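Local coordinates for protein laminin subunit ALPHA-1 (Mus musculus, PDB 2JD4) that forms part of a basement membrane laminin and, through its LG4-5 domain pair, probably attaches the basement membrane to cell-surface receptors, at residues I60-H65 against S151-R156; Y71-L76 against H82-L87; K109-Y112 against A117-T120. The protein carries 4 engineered substitutions. One frame throughout, in Å; residues are numbered along the deposited sequence.

Contact 1 (I60-H65 against S151-R156)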
loop_
_atom_site.group_PDB
_atom_site.type_symbol
_atom_site.label_atom_id
_atom_site.label_comp_id
_atom_site.label_asym_id
_atom_site.label_seq_id
_atom_site.Cartn_x
_atom_site.Cartn_y
_atom_site.Cartn_z
ATOM N N ILE A 60 4.922 8.812 -9.799
ATOM C CA ILE A 60 5.699 7.892 -10.628
ATOM C C ILE A 60 7.099 8.437 -10.952
ATOM O O ILE A 60 8.085 7.697 -10.862
ATOM C CB ILE A 60 4.919 7.543 -11.908
ATOM C CG1 ILE A 60 3.569 6.918 -11.519
ATOM C CG2 ILE A 60 5.743 6.593 -12.777
ATOM C CD1 ILE A 60 2.561 6.768 -12.667
ATOM N N TYR A 61 7.194 9.711 -11.344
ATOM C CA TYR A 61 8.503 10.339 -11.569
ATOM C C TYR A 61 8.432 11.846 -11.362
ATOM O O TYR A 61 7.365 12.456 -11.510
ATOM C CB TYR A 61 9.092 10.004 -12.956
ATOM C CG TYR A 61 8.585 10.792 -14.146
ATOM C CD1 TYR A 61 8.871 12.151 -14.293
ATOM C CD2 TYR A 61 7.868 10.161 -15.160
ATOM C CE1 TYR A 61 8.459 12.853 -15.423
ATOM C CE2 TYR A 61 7.449 10.858 -16.292
ATOM C CZ TYR A 61 7.752 12.205 -16.414
ATOM O OH TYR A 61 7.346 12.894 -17.535
ATOM N N TYR A 62 9.575 12.433 -11.019
ATOM C CA TYR A 62 9.674 13.863 -10.762
ATOM C C TYR A 62 11.071 14.409 -11.078
ATOM O O TYR A 62 12.081 13.758 -10.799
ATOM C CB TYR A 62 9.339 14.113 -9.288
ATOM C CG TYR A 62 9.547 15.520 -8.778
ATOM C CD1 TYR A 62 8.597 16.520 -9.004
ATOM C CD2 TYR A 62 10.676 15.843 -8.029
ATOM C CE1 TYR A 62 8.770 17.799 -8.490
ATOM C CE2 TYR A 62 10.860 17.122 -7.513
ATOM C CZ TYR A 62 9.905 18.093 -7.745
ATOM O OH TYR A 62 10.086 19.354 -7.229
ATOM N N VAL A 63 11.109 15.596 -11.678
ATOM C CA VAL A 63 12.358 16.297 -11.991
ATOM C C VAL A 63 12.073 17.764 -11.701
ATOM O O VAL A 63 10.955 18.236 -11.919
ATOM C CB VAL A 63 12.791 16.151 -13.475
ATOM C CG1 VAL A 63 13.238 14.727 -13.750
ATOM C CG2 VAL A 63 11.658 16.554 -14.402
ATOM N N ALA A 64 13.064 18.488 -11.192
ATOM C CA ALA A 64 12.834 19.887 -10.868
ATOM C C ALA A 64 14.099 20.696 -10.685
ATOM O O ALA A 64 15.184 20.159 -10.433
ATOM C CB ALA A 64 11.985 19.991 -9.609
ATOM N N HIS A 65 13.940 22.010 -10.806
ATOM C CA HIS A 65 15.043 22.928 -10.635
ATOM C C HIS A 65 15.350 22.923 -9.146
ATOM O O HIS A 65 14.515 22.511 -8.331
ATOM C CB HIS A 65 14.621 24.324 -11.104
ATOM C CG HIS A 65 15.729 25.328 -11.096
ATOM N ND1 HIS A 65 16.227 25.878 -9.934
ATOM C CD2 HIS A 65 16.449 25.866 -12.107
ATOM C CE1 HIS A 65 17.208 26.711 -10.231
ATOM N NE2 HIS A 65 17.364 26.722 -11.543
ATOM N N SER A 151 12.727 11.084 1.879
ATOM C CA SER A 151 12.015 11.539 3.069
ATOM C C SER A 151 12.308 13.005 3.424
ATOM O O SER A 151 11.440 13.722 3.924
ATOM C CB SER A 151 12.383 10.643 4.256
ATOM O OG SER A 151 11.636 10.991 5.405
ATOM N N HIS A 152 13.528 13.445 3.161
ATOM C CA HIS A 152 13.926 14.811 3.481
ATOM C C HIS A 152 13.457 15.872 2.483
ATOM O O HIS A 152 13.497 17.063 2.784
ATOM C CB HIS A 152 15.452 14.887 3.610
ATOM C CG HIS A 152 16.186 14.520 2.357
ATOM N ND1 HIS A 152 16.114 15.272 1.204
ATOM C CD2 HIS A 152 17.006 13.478 2.075
ATOM C CE1 HIS A 152 16.858 14.710 0.267
ATOM N NE2 HIS A 152 17.410 13.621 0.769
ATOM N N TYR A 153 13.001 15.445 1.308
ATOM C CA TYR A 153 12.565 16.376 0.265
ATOM C C TYR A 153 11.145 16.914 0.473
ATOM O O TYR A 153 10.255 16.184 0.902
ATOM C CB TYR A 153 12.655 15.683 -1.102
ATOM C CG TYR A 153 12.660 16.622 -2.281
ATOM C CD1 TYR A 153 13.790 17.377 -2.589
ATOM C CD2 TYR A 153 11.532 16.765 -3.086
ATOM C CE1 TYR A 153 13.798 18.252 -3.670
ATOM C CE2 TYR A 153 11.526 17.635 -4.169
ATOM C CZ TYR A 153 12.662 18.375 -4.454
ATOM O OH TYR A 153 12.660 19.237 -5.524
ATOM N N ARG A 154 10.947 18.193 0.162
ATOM C CA ARG A 154 9.640 18.851 0.283
ATOM C C ARG A 154 9.258 19.373 -1.095
ATOM O O ARG A 154 9.629 20.485 -1.449
ATOM C CB ARG A 154 9.716 20.048 1.243
ATOM C CG ARG A 154 9.903 19.725 2.720
ATOM C CD ARG A 154 8.690 19.018 3.294
ATOM N NE ARG A 154 8.923 17.586 3.449
ATOM C CZ ARG A 154 9.779 17.070 4.323
ATOM N NH1 ARG A 154 10.475 17.871 5.120
ATOM N NH2 ARG A 154 9.942 15.757 4.401
ATOM N N ALA A 155 8.529 18.584 -1.882
ATOM C CA ALA A 155 8.149 19.017 -3.224
ATOM C C ALA A 155 7.014 20.038 -3.179
ATOM O O ALA A 155 5.983 19.800 -2.553
ATOM C CB ALA A 155 7.737 17.811 -4.073
ATOM N N ARG A 156 7.204 21.165 -3.862
ATOM C CA ARG A 156 6.199 22.222 -3.885
ATOM C C ARG A 156 5.441 22.312 -5.212
ATOM O O ARG A 156 5.974 22.010 -6.280
ATOM C CB ARG A 156 6.856 23.581 -3.581
ATOM C CG ARG A 156 7.631 23.629 -2.264
ATOM C CD ARG A 156 7.954 25.059 -1.834
ATOM N NE ARG A 156 8.803 25.765 -2.791
ATOM C CZ ARG A 156 10.126 25.643 -2.871
ATOM N NH1 ARG A 156 10.782 24.841 -2.045
ATOM N NH2 ARG A 156 10.797 26.327 -3.790
HETATM O O HOH W 1 8.307 21.258 -7.773
HETATM O O HOH W 2 14.949 20.295 -6.832
#
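A loop-on-sheet contact made by two tyrosines, Y62 of strand 58-64 and Y153 of the long loop between strands 143-146 and 167-174, joins this loop to one sheet of a laminin G domain. The two phenol oxygens, Y62 OH and Y153 OH, lie 3.1 Å apart and are hydrogen-bonded, though either could be the donor. Each oxygen sits at the edge of the other ring, in its plane. The rings themselves meet rim to rim, with CE2 of Y62 3.4 Å from CE2 of Y153, centroids 5.7 Å apart and planes at 63°, so neither covers the other's face. With CG trans to the backbone nitrogen (chi1 173° for Y62, -162° for Y153), each ring is carried out from its own backbone until the hydroxyl ends meet, the side chains crossing at about a right angle. The methyl of A155 comes obliquely to the hydroxyl end of Y62, its CB 4.2 Å from Y62 OH. Outside the pair, Q68 touches both tyrosines and also hydrogen-bonds the backbone of R154 and R156, holding the loop at two further points. One water links Y62 OH (2.7 Å) to the carbonyl O of R156, another links Y153 OH (2.8 Å) to the carbonyl O of H65. The two hydroxyls, each with a phenol and a water as partners, thus form a water-extended polar link beside a small apolar contact.

Contact 2 (Y71-L76 against H82-L87). With MG (magnesium ion), chain C.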
loop_
_atom_site.group_PDB
_atom_site.type_symbol
_atom_site.label_atom_id
_atom_site.label_comp_id
_atom_site.label_asym_id
_atom_site.label_seq_id
_atom_site.Cartn_x
_atom_site.Cartn_y
_atom_site.Cartn_z
ATOM N N TYR A 71 9.635 22.380 -13.159
ATOM C CA TYR A 71 9.434 20.980 -12.778
ATOM C C TYR A 71 8.618 20.211 -13.799
ATOM O O TYR A 71 8.026 20.792 -14.703
ATOM C CB TYR A 71 8.750 20.884 -11.404
ATOM C CG TYR A 71 7.332 21.417 -11.376
ATOM C CD1 TYR A 71 6.289 20.715 -11.980
ATOM C CD2 TYR A 71 7.039 22.647 -10.781
ATOM C CE1 TYR A 71 4.988 21.224 -12.000
ATOM C CE2 TYR A 71 5.739 23.167 -10.799
ATOM C CZ TYR A 71 4.723 22.451 -11.411
ATOM O OH TYR A 71 3.451 22.964 -11.457
ATOM N N ALA A 72 8.615 18.890 -13.651
ATOM C CA ALA A 72 7.850 17.997 -14.513
ATOM C C ALA A 72 7.563 16.757 -13.672
ATOM O O ALA A 72 8.457 16.252 -12.990
ATOM C CB ALA A 72 8.648 17.621 -15.752
ATOM N N THR A 73 6.326 16.270 -13.715
ATOM C CA THR A 73 5.957 15.099 -12.928
ATOM C C THR A 73 4.830 14.280 -13.556
ATOM O O THR A 73 4.048 14.787 -14.371
ATOM C CB THR A 73 5.534 15.522 -11.493
ATOM O OG1 THR A 73 5.211 14.365 -10.715
ATOM C CG2 THR A 73 4.320 16.444 -11.544
ATOM N N LEU A 74 4.786 12.998 -13.200
ATOM C CA LEU A 74 3.755 12.073 -13.658
ATOM C C LEU A 74 3.225 11.434 -12.379
ATOM O O LEU A 74 3.980 10.803 -11.629
ATOM C CB LEU A 74 4.336 10.991 -14.578
ATOM C CG LEU A 74 3.346 9.888 -14.995
ATOM C CD1 LEU A 74 2.271 10.477 -15.901
ATOM C CD2 LEU A 74 4.066 8.756 -15.713
ATOM N N GLN A 75 1.933 11.616 -12.124
ATOM C CA GLN A 75 1.294 11.083 -10.921
ATOM C C GLN A 75 0.031 10.309 -11.262
ATOM O O GLN A 75 -0.611 10.565 -12.282
ATOM C CB GLN A 75 0.928 12.232 -9.972
ATOM C CG GLN A 75 2.106 13.050 -9.476
ATOM C CD GLN A 75 1.694 14.438 -8.995
ATOM O OE1 GLN A 75 1.126 15.217 -9.755
ATOM N NE2 GLN A 75 1.983 14.749 -7.735
ATOM N N LEU A 76 -0.316 9.351 -10.408
ATOM C CA LEU A 76 -1.526 8.567 -10.595
ATOM C C LEU A 76 -2.517 9.092 -9.563
ATOM O O LEU A 76 -2.141 9.354 -8.421
ATOM C CB LEU A 76 -1.270 7.086 -10.328
ATOM C CG LEU A 76 -2.457 6.168 -10.639
ATOM C CD1 LEU A 76 -2.610 6.042 -12.161
ATOM C CD2 LEU A 76 -2.231 4.792 -10.012
ATOM N N HIS A 82 -1.874 11.602 -14.762
ATOM C CA HIS A 82 -1.806 13.055 -14.933
ATOM C C HIS A 82 -0.341 13.466 -15.129
ATOM O O HIS A 82 0.515 13.135 -14.308
ATOM C CB HIS A 82 -2.373 13.765 -13.696
ATOM C CG HIS A 82 -3.800 13.421 -13.407
ATOM N ND1 HIS A 82 -4.858 14.053 -14.023
ATOM C CD2 HIS A 82 -4.344 12.486 -12.592
ATOM C CE1 HIS A 82 -5.993 13.522 -13.602
ATOM N NE2 HIS A 82 -5.708 12.568 -12.733
ATOM N N PHE A 83 -0.070 14.187 -16.216
ATOM C CA PHE A 83 1.272 14.661 -16.561
ATOM C C PHE A 83 1.271 16.186 -16.555
ATOM O O PHE A 83 0.475 16.805 -17.262
ATOM C CB PHE A 83 1.653 14.134 -17.963
ATOM C CG PHE A 83 2.882 14.777 -18.570
ATOM C CD1 PHE A 83 4.059 14.927 -17.838
ATOM C CD2 PHE A 83 2.875 15.183 -19.908
ATOM C CE1 PHE A 83 5.219 15.470 -18.433
ATOM C CE2 PHE A 83 4.020 15.722 -20.505
ATOM C CZ PHE A 83 5.195 15.866 -19.768
ATOM N N MET A 84 2.145 16.793 -15.758
ATOM C CA MET A 84 2.210 18.253 -15.717
ATOM C C MET A 84 3.626 18.784 -15.508
ATOM O O MET A 84 4.483 18.123 -14.910
ATOM C CB MET A 84 1.285 18.801 -14.619
ATOM C CG MET A 84 1.798 18.644 -13.198
ATOM S SD MET A 84 0.694 19.452 -11.991
ATOM C CE MET A 84 -0.625 18.243 -11.881
ATOM N N PHE A 85 3.864 19.989 -16.009
ATOM C CA PHE A 85 5.169 20.631 -15.889
ATOM C C PHE A 85 5.001 22.146 -15.921
ATOM O O PHE A 85 3.967 22.651 -16.354
ATOM C CB PHE A 85 6.087 20.181 -17.035
ATOM C CG PHE A 85 5.525 20.449 -18.408
ATOM C CD1 PHE A 85 5.694 21.688 -19.019
ATOM C CD2 PHE A 85 4.805 19.467 -19.077
ATOM C CE1 PHE A 85 5.148 21.945 -20.287
ATOM C CE2 PHE A 85 4.257 19.712 -20.341
ATOM C CZ PHE A 85 4.430 20.955 -20.943
ATOM N N ASP A 86 6.020 22.857 -15.452
ATOM C CA ASP A 86 6.012 24.321 -15.435
ATOM C C ASP A 86 7.394 24.750 -15.912
ATOM O O ASP A 86 8.402 24.374 -15.312
ATOM C CB ASP A 86 5.784 24.843 -14.012
ATOM C CG ASP A 86 5.407 26.323 -13.974
ATOM O OD1 ASP A 86 5.946 27.107 -14.783
ATOM O OD2 ASP A 86 4.580 26.702 -13.116
ATOM N N LEU A 87 7.438 25.533 -16.984
ATOM C CA LEU A 87 8.702 25.998 -17.539
ATOM C C LEU A 87 9.224 27.262 -16.855
ATOM O O LEU A 87 10.246 27.818 -17.263
ATOM C CB LEU A 87 8.549 26.256 -19.041
ATOM C CG LEU A 87 7.917 25.134 -19.871
ATOM C CD1 LEU A 87 7.890 25.546 -21.336
ATOM C CD2 LEU A 87 8.712 23.836 -19.709
HETATM MG MG MG C . 12.498 27.517 -17.473
HETATM O O HOH W 3 0.683 15.464 -12.570
HETATM O O HOH W 4 12.766 28.937 -15.631
HETATM O O HOH W 5 12.530 29.178 -18.980
#
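Y71 and D86 face each other at one end of an antiparallel strand pair, 71-76 against 82-86, where CB of D86 lies over one face of the Y71 ring, 3.9 Å from its centroid and 25° off the normal. The tyrosine is placed there by chi1 of 66°, which sets CG between the backbone nitrogen and the carbonyl carbon and folds the ring over the neighbouring strand. CG of M84 approaches the edge of the same ring.

On the same face of the sheet, T73 and M84 run side by side, CG2 of T73 touching CG of M84 at 3.7 Å. M84 bends at chi3 (78°), which brings its CE to 4.1 Å from OE1 of Q75. OE1 itself accepts a hydrogen bond from a water. Other polar ends on this face are hydrogen-bonded outside the pair: Y71 OH to R91, T73 OG1 to the carbonyl of Y61, Q75 NE2 to the carbonyls of I158 and I161, and D86 OD1 to the backbone of G88 and G90.

The other face carries A72, L74, F83 and F85. CB of A72 meets CB of F85 at 3.8 Å, and CD1 of L74 packs on CB of F83 at 4.2 Å. Six backbone hydrogen bonds, two each in the pairs Y71-D86, T73-M84 and Q75-H82, fix the register of the nearly antiparallel strands. Just past the second strand, the carbonyl O of L87 binds magnesium at 2.3 Å, with D70, T137, D139 and two waters completing the site. This is a beta hairpin of the laminin G sandwich, leading from a strand end into the metal site at the rim of the sandwich.

Contact 3 (K109-Y112 against A117-T120)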
loop_
_atom_site.group_PDB
_atom_site.type_symbol
_atom_site.label_atom_id
_atom_site.label_comp_id
_atom_site.label_asym_id
_atom_site.label_seq_id
_atom_site.Cartn_x
_atom_site.Cartn_y
_atom_site.Cartn_z
ATOM N N LYS A 109 3.852 6.769 -21.938
ATOM C CA LYS A 109 4.737 7.749 -22.538
ATOM C C LYS A 109 4.218 9.156 -22.254
ATOM O O LYS A 109 3.027 9.422 -22.406
ATOM C CB LYS A 109 4.820 7.523 -24.053
ATOM C CG LYS A 109 5.794 8.447 -24.769
ATOM C CD LYS A 109 5.479 8.535 -26.262
ATOM C CE LYS A 109 5.493 7.178 -26.942
ATOM N NZ LYS A 109 5.112 7.300 -28.382
ATOM N N THR A 110 5.102 10.046 -21.813
ATOM C CA THR A 110 4.721 11.428 -21.553
ATOM C C THR A 110 5.637 12.267 -22.430
ATOM O O THR A 110 6.851 12.057 -22.451
ATOM C CB THR A 110 4.896 11.830 -20.065
ATOM O OG1 THR A 110 6.273 11.735 -19.686
ATOM C CG2 THR A 110 4.059 10.923 -19.168
ATOM N N GLU A 111 5.060 13.217 -23.155
ATOM C CA GLU A 111 5.859 14.027 -24.054
ATOM C C GLU A 111 5.615 15.518 -24.079
ATOM O O GLU A 111 4.505 15.974 -24.321
ATOM C CB GLU A 111 5.710 13.519 -25.486
ATOM C CG GLU A 111 6.511 12.289 -25.816
ATOM C CD GLU A 111 6.401 11.929 -27.281
ATOM O OE1 GLU A 111 5.624 11.007 -27.613
ATOM O OE2 GLU A 111 7.081 12.584 -28.100
ATOM N N TYR A 112 6.685 16.260 -23.828
ATOM C CA TYR A 112 6.683 17.709 -23.893
ATOM C C TYR A 112 7.654 17.978 -25.038
ATOM O O TYR A 112 8.823 17.604 -24.962
ATOM C CB TYR A 112 7.235 18.328 -22.611
ATOM C CG TYR A 112 7.978 19.637 -22.836
ATOM C CD1 TYR A 112 7.384 20.698 -23.527
ATOM C CD2 TYR A 112 9.281 19.808 -22.367
ATOM C CE1 TYR A 112 8.081 21.899 -23.751
ATOM C CE2 TYR A 112 9.985 21.001 -22.581
ATOM C CZ TYR A 112 9.380 22.040 -23.274
ATOM O OH TYR A 112 10.079 23.210 -23.492
ATOM N N ALA A 117 2.245 19.236 -25.749
ATOM C CA ALA A 117 2.452 18.197 -24.745
ATOM C C ALA A 117 1.329 17.177 -24.875
ATOM O O ALA A 117 0.189 17.542 -25.162
ATOM C CB ALA A 117 2.453 18.806 -23.348
ATOM N N PHE A 118 1.648 15.899 -24.684
ATOM C CA PHE A 118 0.636 14.851 -24.783
ATOM C C PHE A 118 1.050 13.564 -24.061
ATOM O O PHE A 118 2.196 13.422 -23.638
ATOM C CB PHE A 118 0.313 14.570 -26.257
ATOM C CG PHE A 118 1.480 14.069 -27.061
ATOM C CD1 PHE A 118 1.679 12.704 -27.248
ATOM C CD2 PHE A 118 2.384 14.962 -27.627
ATOM C CE1 PHE A 118 2.766 12.235 -27.990
ATOM C CE2 PHE A 118 3.473 14.504 -28.369
ATOM C CZ PHE A 118 3.664 13.142 -28.550
ATOM N N MET A 119 0.106 12.639 -23.915
ATOM C CA MET A 119 0.365 11.375 -23.227
ATOM C C MET A 119 -0.103 10.185 -24.041
ATOM O O MET A 119 -1.040 10.291 -24.828
ATOM C CB MET A 119 -0.372 11.328 -21.892
ATOM C CG MET A 119 -0.111 12.476 -20.959
ATOM S SD MET A 119 -1.102 12.241 -19.476
ATOM C CE MET A 119 -0.253 10.773 -18.797
ATOM N N THR A 120 0.537 9.043 -23.820
ATOM C CA THR A 120 0.176 7.818 -24.522
ATOM C C THR A 120 0.188 6.644 -23.550
ATOM O O THR A 120 1.110 6.507 -22.747
ATOM C CB THR A 120 1.172 7.506 -25.665
ATOM O OG1 THR A 120 1.317 8.656 -26.509
ATOM C CG2 THR A 120 0.674 6.335 -26.496
HETATM O O HOH W 6 2.811 10.478 -25.445
#
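One face of the F118 ring is covered by E111 of the adjacent strand, whose CB stands 3.9 Å from the ring centroid and 20° off its normal, displaced toward the rim: a CH-pi contact. The carboxylate of E111 continues past the CZ side of the ring, its plane turned 59° from that of the ring; the position of its OE1 is doubtful. Rotation about the first side-chain bond of F118, chi1 62°, turns the ring toward E111 and brings the two side chains alongside each other. On the same sheet face, K109 and T120 point the same way, CB to CB 4.0 Å. A water joins them, lying 2.6 Å from T120 OG1 and donating a weak bond to K109 O.

T110, Y112, A117 and M119 occupy the opposite face. CG2 of T110 approaches CE of M119 at 4.3 Å. The ring of Y112 meets that of F85, and its hydroxyl is bonded to the carbonyl of R42.

Evidence for the antiparallel register comes from four backbone hydrogen bonds, two in each of the pairs K109-T120 and E111-F118, all with N to O near 2.9 Å. The two strands follow each other in the chain and form a beta hairpin, 106-113 with 116-121, within the second sheet of the laminin G sandwich; F118 and E111 lie on its outward face.

Contacts 1 and 2 share a sheet: strand 58-64 lies beside strand 71-77, with I60 N 2.9 Å from L74 O and V63 O 3.0 Å from A72 N, and the centres of the two contacts are about 11 Å apart. Contact 3 lies in the facing sheet, its centre about 10 Å from that of contact 2. Between those two, F85 CE2 meets A117 CB at 3.6 Å and F83 CB meets M119 SD at 3.7 Å, so both hairpins contribute to the sandwich interior. Y61 OH crosses it to T110 OG1 at 2.7 Å. Contact 2 supplies a magnesium ligand directly; the side chains of Y112 and A64 lie about 8 and 11 Å from the ion.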